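Local structure of subclass B3 metallo-beta-lactamase (Sphingobium indicum, 7LUU) at residues A[286-289]-A[290-293]; A[295-298]-A[299-303]. The protein probably hydrolyses beta-lactam antibiotics as a two-zinc subclass B3 metallo-beta-lactamase, unusual in using a glutamic acid as a zinc ligand in its active site. All coordinates share one frame; numbering follows the deposited sequence.

Contact 1. Residues A[286-289]-A[290-293]. With GOL (glycerol), chain B.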
ATOM      1  N   TYR A 286       9.065   2.923  12.385  1.00 15.04           N
ATOM      2  CA  TYR A 286       7.972   3.394  11.546  1.00 15.55           C
ATOM      3  C   TYR A 286       6.710   3.561  12.378  1.00 19.33           C
ATOM      4  O   TYR A 286       5.983   4.550  12.240  1.00 17.01           O
ATOM      5  CB  TYR A 286       7.769   2.396  10.412  1.00 16.17           C
ATOM      6  CG  TYR A 286       6.699   2.696   9.360  1.00 13.09           C
ATOM      7  CD1 TYR A 286       6.905   3.669   8.390  1.00 16.67           C
ATOM      8  CD2 TYR A 286       5.468   2.029   9.395  1.00 14.98           C
ATOM      9  CE1 TYR A 286       5.938   3.911   7.397  1.00 19.15           C
ATOM     10  CE2 TYR A 286       4.493   2.267   8.424  1.00 15.68           C
ATOM     11  CZ  TYR A 286       4.723   3.221   7.464  1.00 16.37           C
ATOM     12  OH  TYR A 286       3.824   3.428   6.460  1.00 16.76           O
ATOM     13  N   ALA A 287       6.392   2.554  13.196  1.00 18.65           N
ATOM     14  CA  ALA A 287       5.209   2.648  14.067  1.00 17.17           C
ATOM     15  C   ALA A 287       5.354   3.790  15.061  1.00 18.70           C
ATOM     16  O   ALA A 287       4.394   4.506  15.318  1.00 19.28           O
ATOM     17  CB  ALA A 287       5.005   1.344  14.807  1.00 22.42           C
ATOM     18  N   GLU A 288       6.540   3.959  15.658  1.00 17.21           N
ATOM     19  CA  GLU A 288       6.711   5.039  16.636  1.00 19.79           C
ATOM     20  C   GLU A 288       6.506   6.405  15.999  1.00 22.17           C
ATOM     21  O   GLU A 288       5.949   7.315  16.648  1.00 21.36           O
ATOM     22  CB  GLU A 288       8.091   4.988  17.279  1.00 20.31           C
ATOM     23  CG  GLU A 288       8.232   6.059  18.387  1.00 37.41           C
ATOM     24  CD  GLU A 288       7.157   5.932  19.497  1.00 56.45           C
ATOM     25  OE1 GLU A 288       6.809   4.793  19.936  1.00 61.41           O
ATOM     26  OE2 GLU A 288       6.631   6.998  19.899  1.00 60.92           O
ATOM     27  N   ARG A 289       6.982   6.584  14.748  1.00 20.05           N
ATOM     28  CA  ARG A 289       6.702   7.833  13.996  1.00 19.11           C
ATOM     29  C   ARG A 289       5.214   8.126  13.924  1.00 18.91           C
ATOM     30  O   ARG A 289       4.777   9.271  14.209  1.00 19.39           O
ATOM     31  CB  ARG A 289       7.323   7.783  12.572  1.00 21.31           C
ATOM     32  CG  ARG A 289       6.767   8.867  11.545  1.00 25.27           C
ATOM     33  CD  ARG A 289       7.292   8.736  10.102  1.00 26.17           C
ATOM     34  NE  ARG A 289       6.870   9.923   9.315  1.00 25.56           N
ATOM     35  CZ  ARG A 289       5.659  10.032   8.737  1.00 25.33           C
ATOM     36  NH1 ARG A 289       5.285  11.133   8.096  1.00 27.82           N
ATOM     37  NH2 ARG A 289       4.812   9.003   8.795  1.00 24.43           N
ATOM     38  N   SER A 290       4.419   7.089  13.566  1.00 16.36           N
ATOM     39  CA  SER A 290       2.968   7.242  13.495  1.00 18.10           C
ATOM     40  C   SER A 290       2.392   7.553  14.871  1.00 19.07           C
ATOM     41  O   SER A 290       1.557   8.447  15.017  1.00 18.59           O
ATOM     42  CB  SER A 290       2.335   5.976  12.935  1.00 18.85           C
ATOM     43  OG  SER A 290       0.915   6.084  12.996  1.00 17.95           O
ATOM     44  N   ARG A 291       2.829   6.805  15.886  1.00 17.28           N
ATOM     45  CA  ARG A 291       2.306   7.049  17.228  1.00 17.79           C
ATOM     46  C   ARG A 291       2.511   8.490  17.621  1.00 21.58           C
ATOM     47  O   ARG A 291       1.600   9.115  18.218  1.00 20.88           O
ATOM     48  CB  ARG A 291       2.959   6.113  18.237  1.00 19.57           C
ATOM     49  CG  ARG A 291       2.276   6.169  19.614  1.00 25.28           C
ATOM     50  CD  ARG A 291       3.139   5.399  20.620  1.00 32.11           C
ATOM     51  NE  ARG A 291       3.291   3.963  20.305  1.00 32.94           N
ATOM     52  CZ  ARG A 291       2.411   3.011  20.621  1.00 44.36           C
ATOM     53  NH1 ARG A 291       2.687   1.738  20.313  1.00 44.65           N
ATOM     54  NH2 ARG A 291       1.257   3.315  21.232  1.00 43.23           N
ATOM     55  N   ARG A 292       3.703   9.044  17.326  1.00 19.74           N
ATOM     56  CA  ARG A 292       3.963  10.440  17.694  1.00 22.53           C
ATOM     57  C   ARG A 292       3.046  11.397  16.936  1.00 23.84           C
ATOM     58  O   ARG A 292       2.559  12.381  17.512  1.00 22.06           O
ATOM     59  CB  ARG A 292       5.426  10.805  17.429  1.00 24.03           C
ATOM     60  CG  ARG A 292       6.410  10.062  18.370  1.00 30.01           C
ATOM     61  CD  ARG A 292       7.873  10.639  18.277  1.00 37.43           C
ATOM     62  NE  ARG A 292       8.265  10.933  16.880  1.00 53.19           N
ATOM     63  CZ  ARG A 292       8.933  10.110  16.059  1.00 53.91           C
ATOM     64  NH1 ARG A 292       9.360   8.920  16.492  1.00 49.95           N
ATOM     65  NH2 ARG A 292       9.186  10.490  14.800  1.00 47.22           N
ATOM     66  N   LEU A 293       2.804  11.122  15.649  1.00 21.34           N
ATOM     67  CA  LEU A 293       1.903  11.971  14.882  1.00 17.91           C
ATOM     68  C   LEU A 293       0.472  11.889  15.429  1.00 18.48           C
ATOM     69  O   LEU A 293      -0.227  12.915  15.468  1.00 20.93           O
ATOM     70  CB  LEU A 293       1.884  11.570  13.413  1.00 18.22           C
ATOM     71  CG  LEU A 293       3.197  11.919  12.677  1.00 19.75           C
ATOM     72  CD1 LEU A 293       3.143  11.168  11.352  1.00 20.74           C
ATOM     73  CD2 LEU A 293       3.370  13.392  12.443  1.00 23.53           C
TER
HETATM   74  C1  GOL B 322       6.032   1.538  18.618  1.00 71.93           C
HETATM   75  O1  GOL B 322       5.249   2.611  19.102  1.00 67.02           O
HETATM   76  C2  GOL B 322       5.123   0.261  18.623  1.00 74.21           C
HETATM   77  O2  GOL B 322       4.633  -0.045  19.884  1.00 76.17           O
HETATM   78  C3  GOL B 322       5.970  -0.878  18.024  1.00 73.42           C
HETATM   79  O3  GOL B 322       7.079  -1.036  18.857  1.00 75.81           O
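Leu-293 covers one face of the Arg-289 guanidinium, its CD1 lying 3.7 Å from Arg-289 NH2 and set off toward the rim of the group. The Arg-292 guanidinium has Arg-289 CA and Glu-288 O over one face, the CA offset toward the rim. A bend at chi3 (-42°) folds the Arg-292 chain back along the helix to reach that place. The Arg-291 guanidinium works through its edge. There glycerol O1 takes a bond from Arg-291 NE (2.7 Å) and a second, less straight one from NH1. Glycerol O1 in turn donates to Glu-288 OE1 at 2.8 Å. Glycerol O2 adds a bond from Arg-291 NH1. The direct salt bridge between Glu-288 OE1 and Arg-291 NE is long, 3.6 Å. The glycerol, probably from the crystallisation liquor, bridges the pair in this crystal. The carboxylate and guanidinium planes lie 21° apart. The other carboxylate oxygen, Glu-288 OE2, lies 3.4 Å from Arg-292 CG, against the aliphatic part of that chain.

Backbone bonds run from Ser-290, Arg-291, Arg-292 and Leu-293 back to Tyr-286, Ala-287, Glu-288 and Arg-289. Arg-289 NH2 also bonds Asn-227. Ser-290 OG bonds both Leu-226 O and Tyr-252 OH, and Tyr-286 OH bonds Ser-224 O. This is an amphipathic alpha-helix: Tyr-286, Ala-287 and Ser-290 are buried, the charged side chains more exposed. Helix 282-300 packs here on helix 242-257 in the alpha-beta/beta-alpha sandwich of the metallo-beta-lactamase fold.

Contact 2. Residues A[295-298]-A[299-303]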
ATOM      1  N   ALA A 295      -0.461  11.107  18.514  1.00 18.41           N
ATOM      2  CA  ALA A 295      -0.538  11.801  19.799  1.00 18.05           C
ATOM      3  C   ALA A 295      -0.668  13.298  19.585  1.00 21.24           C
ATOM      4  O   ALA A 295      -1.382  14.000  20.343  1.00 21.52           O
ATOM      5  CB  ALA A 295       0.720  11.492  20.640  1.00 19.13           C
ATOM      6  N   LYS A 296       0.111  13.825  18.641  1.00 21.36           N
ATOM      7  CA  LYS A 296       0.059  15.262  18.372  1.00 22.67           C
ATOM      8  C   LYS A 296      -1.326  15.655  17.846  1.00 22.73           C
ATOM      9  O   LYS A 296      -1.882  16.697  18.243  1.00 22.37           O
ATOM     10  CB  LYS A 296       1.165  15.642  17.389  1.00 25.26           C
ATOM     11  CG  LYS A 296       1.245  17.102  17.096  1.00 38.70           C
ATOM     12  CD  LYS A 296       2.192  17.399  15.915  1.00 51.51           C
ATOM     13  CE  LYS A 296       3.040  18.642  16.199  1.00 60.17           C
ATOM     14  NZ  LYS A 296       2.946  19.623  15.074  1.00 69.20           N
ATOM     15  N   ARG A 297      -1.904  14.818  16.984  1.00 20.98           N
ATOM     16  CA  ARG A 297      -3.217  15.095  16.420  1.00 21.65           C
ATOM     17  C   ARG A 297      -4.299  15.060  17.503  1.00 23.36           C
ATOM     18  O   ARG A 297      -5.142  15.967  17.560  1.00 18.89           O
ATOM     19  CB  ARG A 297      -3.522  14.107  15.285  1.00 20.04           C
ATOM     20  CG  ARG A 297      -4.966  14.171  14.793  1.00 20.44           C
ATOM     21  CD  ARG A 297      -5.326  15.536  14.239  1.00 23.60           C
ATOM     22  NE  ARG A 297      -6.761  15.555  13.905  1.00 24.81           N
ATOM     23  CZ  ARG A 297      -7.255  15.512  12.660  1.00 24.76           C
ATOM     24  NH1 ARG A 297      -6.441  15.526  11.578  1.00 22.75           N
ATOM     25  NH2 ARG A 297      -8.592  15.483  12.503  1.00 23.35           N
ATOM     26  N   LEU A 298      -4.272  14.035  18.380  1.00 17.71           N
ATOM     27  CA  LEU A 298      -5.256  13.948  19.469  1.00 17.87           C
ATOM     28  C   LEU A 298      -5.160  15.159  20.365  1.00 19.32           C
ATOM     29  O   LEU A 298      -6.177  15.697  20.819  1.00 20.65           O
ATOM     30  CB  LEU A 298      -5.059  12.661  20.263  1.00 18.76           C
ATOM     31  CG  LEU A 298      -5.212  11.327  19.514  1.00 18.57           C
ATOM     32  CD1 LEU A 298      -4.956  10.204  20.522  1.00 22.82           C
ATOM     33  CD2 LEU A 298      -6.575  11.142  18.952  1.00 20.38           C
ATOM     34  N   ALA A 299      -3.944  15.573  20.692  1.00 19.81           N
ATOM     35  CA  ALA A 299      -3.805  16.741  21.552  1.00 23.03           C
ATOM     36  C   ALA A 299      -4.365  17.976  20.853  1.00 21.84           C
ATOM     37  O   ALA A 299      -5.002  18.835  21.491  1.00 23.89           O
ATOM     38  CB  ALA A 299      -2.336  16.924  21.883  1.00 23.25           C
ATOM     39  N   GLU A 300      -4.099  18.101  19.545  1.00 22.17           N
ATOM     40  CA  GLU A 300      -4.602  19.244  18.786  1.00 23.29           C
ATOM     41  C   GLU A 300      -6.100  19.354  18.889  1.00 22.17           C
ATOM     42  O   GLU A 300      -6.642  20.463  18.987  1.00 24.84           O
ATOM     43  CB  GLU A 300      -4.236  19.133  17.291  1.00 24.68           C
ATOM     44  CG  GLU A 300      -2.783  19.451  17.032  1.00 38.57           C
ATOM     45  CD  GLU A 300      -2.314  19.086  15.595  1.00 47.33           C
ATOM     46  OE1 GLU A 300      -3.024  18.325  14.859  1.00 40.83           O
ATOM     47  OE2 GLU A 300      -1.203  19.550  15.229  1.00 46.95           O
ATOM     48  N   GLU A 301      -6.786  18.217  18.925  1.00 20.88           N
ATOM     49  CA  GLU A 301      -8.246  18.180  19.023  1.00 20.74           C
ATOM     50  C   GLU A 301      -8.752  18.422  20.429  1.00 28.34           C
ATOM     51  O   GLU A 301      -9.972  18.461  20.625  1.00 28.00           O
ATOM     52  CB  GLU A 301      -8.787  16.804  18.533  1.00 19.57           C
ATOM     53  CG  GLU A 301      -8.472  16.498  17.064  1.00 20.87           C
ATOM     54  CD  GLU A 301      -9.207  15.276  16.562  1.00 19.90           C
ATOM     55  OE1 GLU A 301     -10.100  14.766  17.274  1.00 20.02           O
ATOM     56  OE2 GLU A 301      -8.897  14.851  15.420  1.00 20.54           O
ATOM     57  N   ARG A 302      -7.861  18.524  21.422  1.00 22.34           N
ATOM     58  CA  ARG A 302      -8.270  18.642  22.813  1.00 22.20           C
ATOM     59  C   ARG A 302      -7.791  19.986  23.361  1.00 25.86           C
ATOM     60  O   ARG A 302      -7.824  20.235  24.592  1.00 29.43           O
ATOM     61  CB  ARG A 302      -7.754  17.445  23.635  1.00 22.55           C
ATOM     62  CG  ARG A 302      -8.477  16.173  23.333  1.00 20.95           C
ATOM     63  CD  ARG A 302      -9.919  16.274  23.823  1.00 23.37           C
ATOM     64  NE  ARG A 302     -10.643  15.042  23.700  1.00 23.11           N
ATOM     65  CZ  ARG A 302     -11.913  14.890  24.067  1.00 20.92           C
ATOM     66  NH1 ARG A 302     -12.640  15.884  24.581  1.00 22.17           N
ATOM     67  NH2 ARG A 302     -12.448  13.723  23.893  1.00 22.77           N
ATOM     68  N   ARG A 303      -7.367  20.862  22.456  1.00 25.24           N
ATOM     69  CA  ARG A 303      -6.913  22.212  22.778  1.00 29.67           C
ATOM     70  C   ARG A 303      -8.079  23.147  22.591  1.00 29.91           C
ATOM     71  O   ARG A 303      -8.808  23.048  21.604  1.00 32.61           O
ATOM     72  CB  ARG A 303      -5.789  22.633  21.828  1.00 35.29           C
ATOM     73  CG  ARG A 303      -4.549  22.906  22.550  1.00 45.02           C
ATOM     74  CD  ARG A 303      -3.597  23.771  21.792  1.00 45.46           C
ATOM     75  NE  ARG A 303      -3.232  23.246  20.494  1.00 52.14           N
ATOM     76  CZ  ARG A 303      -2.510  22.139  20.297  1.00 58.07           C
ATOM     77  NH1 ARG A 303      -2.085  21.382  21.322  1.00 57.46           N
ATOM     78  NH2 ARG A 303      -2.215  21.783  19.059  1.00 48.41           N
TER
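Ala-299 N bonds Ala-295 O, and the Ala-299 methyl sits over the same turn, CB 3.4 Å from Ala-295 O. Glu-300 follows, its N bonded to Lys-296 O. Its carboxylate lies between two neighbours: Glu-300 OE1 is 3.7 Å from Arg-297 CD, and Glu-300 OE2 is 3.9 Å from Lys-296 CG. Lys-296 NZ remains 4.2 Å from Glu-300 OE2, beyond a salt bridge.

Glu-301 carries the main polar link. Glu-301 OE2 receives Arg-297 NE at 2.7 Å through the anti lone pair, close to the guanidinium plane. Arg-297 NH2 gives Glu-301 OE2 a weak second bond at 3.0 Å. The Arg-297 chain bends at chi2 (61°), which turns its end back toward Glu-301, while the two planar groups stand 52° apart. The backbone N of Glu-301 bonds Arg-297 O and, weakly, Leu-298 O. Next, Arg-302 lays its CG 3.4 Å from Leu-298 O, within the type I turn from Glu-300 to Arg-303.

Glu-301 OE1 bonds Thr-237, OE2 also takes Phe-236 N, and Arg-297 NH2 reaches Ser-230. Through these outer bonds the pair joins the end of the helix to loop residues, and its many donors would probably keep Glu-301 ionised.

Contacts 1 and 2 follow one another along helix 282-300. Their centres are 14 Å apart, and they touch only through the chain that joins them. Contact 1 is partly buried and lies nearer the middle of the protein, its centre about 17 Å from the centre of the chain. Contact 2 is at the surface, about 26 Å from the same point. The zinc site is closer to contact 1: the Tyr-286 side chain is about 7 Å from that of the zinc ligand His-267 and about 9 Å from a zinc ion. In contact 2 the Arg-297 side chain is about 10 Å from that of the zinc ligand His-200 and about 13 Å from zinc.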